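Long-range contact in MarR-family transcriptional regulator (Bordetella bronchiseptica, PDB 6PCO), which probably acts as a DNA-binding transcription factor that regulates biofilm formation in Bordetella, its DNA binding being regulated by 6-hydroxynicotinic acid: residues A82-L87 and V115-L119. Sequence-based numbering, arbitrary orientation.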
# COMPACT_ATOMS: atom_id res chain seq x y z
N ALA A 82 -0.86 9.17 -3.94
CA ALA A 82 -2.32 9.05 -4.15
C ALA A 82 -2.87 10.32 -4.82
O ALA A 82 -3.63 10.27 -5.77
CB ALA A 82 -3.01 8.74 -2.84
N GLN A 83 -2.47 11.48 -4.30
CA GLN A 83 -2.89 12.74 -4.88
C GLN A 83 -2.54 12.77 -6.38
O GLN A 83 -3.37 13.18 -7.23
CB GLN A 83 -2.21 13.89 -4.15
CG GLN A 83 -2.96 14.40 -2.94
CD GLN A 83 -2.10 15.33 -2.12
OE1 GLN A 83 -1.56 16.32 -2.61
NE2 GLN A 83 -1.95 14.99 -0.84
N PHE A 84 -1.31 12.35 -6.70
CA PHE A 84 -0.80 12.48 -8.06
C PHE A 84 -1.66 11.60 -8.99
O PHE A 84 -2.18 12.05 -10.01
CB PHE A 84 0.69 12.14 -8.11
CG PHE A 84 1.23 12.03 -9.51
CD1 PHE A 84 1.38 13.16 -10.29
CD2 PHE A 84 1.54 10.80 -10.06
CE1 PHE A 84 1.86 13.06 -11.59
CE2 PHE A 84 2.01 10.71 -11.36
CZ PHE A 84 2.17 11.84 -12.12
N VAL A 85 -1.83 10.35 -8.59
CA VAL A 85 -2.60 9.38 -9.33
C VAL A 85 -4.03 9.91 -9.58
O VAL A 85 -4.53 9.82 -10.69
CB VAL A 85 -2.59 8.03 -8.60
CG1 VAL A 85 -3.71 7.11 -9.08
CG2 VAL A 85 -1.24 7.36 -8.79
N VAL A 86 -4.70 10.42 -8.54
CA VAL A 86 -6.03 10.95 -8.73
C VAL A 86 -5.99 12.01 -9.82
O VAL A 86 -6.85 12.04 -10.68
CB VAL A 86 -6.63 11.54 -7.44
CG1 VAL A 86 -7.88 12.33 -7.73
CG2 VAL A 86 -6.92 10.47 -6.42
N LEU A 87 -4.97 12.88 -9.78
CA LEU A 87 -4.85 13.97 -10.75
C LEU A 87 -4.70 13.39 -12.16
O LEU A 87 -5.36 13.87 -13.07
CB LEU A 87 -3.67 14.88 -10.38
CG LEU A 87 -3.92 15.81 -9.19
CD1 LEU A 87 -2.60 16.32 -8.65
CD2 LEU A 87 -4.81 16.99 -9.57
N VAL A 115 -8.00 12.81 -0.60
CA VAL A 115 -7.29 13.43 -1.73
C VAL A 115 -8.10 14.59 -2.29
O VAL A 115 -7.59 15.69 -2.47
CB VAL A 115 -6.99 12.41 -2.84
CG1 VAL A 115 -6.59 13.14 -4.11
CG2 VAL A 115 -5.93 11.40 -2.41
N ILE A 116 -9.38 14.36 -2.58
CA ILE A 116 -10.13 15.37 -3.26
C ILE A 116 -10.16 16.63 -2.39
O ILE A 116 -9.96 17.73 -2.90
CB ILE A 116 -11.53 14.88 -3.66
CG1 ILE A 116 -11.42 13.85 -4.77
CG2 ILE A 116 -12.41 16.05 -4.07
CD1 ILE A 116 -12.73 13.26 -5.16
N GLU A 117 -10.39 16.44 -1.08
CA GLU A 117 -10.52 17.53 -0.13
C GLU A 117 -9.21 18.33 -0.12
O GLU A 117 -9.23 19.56 -0.26
CB GLU A 117 -10.92 16.99 1.25
CG GLU A 117 -12.43 16.77 1.42
CD GLU A 117 -12.84 15.79 2.52
OE1 GLU A 117 -12.12 15.70 3.55
OE2 GLU A 117 -13.87 15.10 2.35
N ARG A 118 -8.07 17.64 -0.04
CA ARG A 118 -6.74 18.29 -0.09
C ARG A 118 -6.55 19.04 -1.42
O ARG A 118 -6.19 20.21 -1.42
CB ARG A 118 -5.62 17.27 0.18
CG ARG A 118 -5.55 16.77 1.61
CD ARG A 118 -4.42 15.79 1.84
NE ARG A 118 -4.32 15.26 3.20
CZ ARG A 118 -3.30 14.54 3.65
NH1 ARG A 118 -2.33 14.18 2.84
NH2 ARG A 118 -3.24 14.19 4.93
N LEU A 119 -6.83 18.39 -2.56
CA LEU A 119 -6.66 19.03 -3.88
C LEU A 119 -7.65 20.20 -4.05
O LEU A 119 -7.27 21.23 -4.61
CB LEU A 119 -6.78 17.98 -5.00
CG LEU A 119 -5.72 16.87 -5.00
CD1 LEU A 119 -6.02 15.83 -6.06
CD2 LEU A 119 -4.31 17.40 -5.19
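Gln83 and Val115 bring their helices together where the segments 82-87 and 115-119 cross almost at right angles (85°), their axes 9.9 Å apart at closest approach. Val115 is the side chain that Ala82, Gln83 and Val86 all touch. With CG1 anti to its own backbone N (chi1 165°), that methyl enters between Gln83 and Val86. Its CG1 lies 3.5 Å from Val86 CG2, and Val86 reaches back toward it tip to tip. The other branch, Val115 CG2, rests 4.0 Å from Ala82 CB. One turn later, Leu119 meets Leu87 end to end, Leu119 CD1 lying 3.8 Å from Leu87 CG, while its CD2 lies against CG and OE1 of Gln83. The Gln83 side chain crosses that of Arg118 at about a right angle: Gln83 NE2 sits 3.7 Å from Arg118 CD and at the edge of the guanidinium, whose plane is turned 84° from that of the amide. Helix 143-164 and strand 137-141 extend the apolar layer around Leu87, and Leu125 continues it beside Leu119. Helix 81-93 packed across 109-121, with helix 98-105 between them in the chain and a two-stranded wing after, is the trihelical pattern of the winged helix-turn-helix domain of MarR regulators, in which helix 109-121 is probably the DNA-recognition helix.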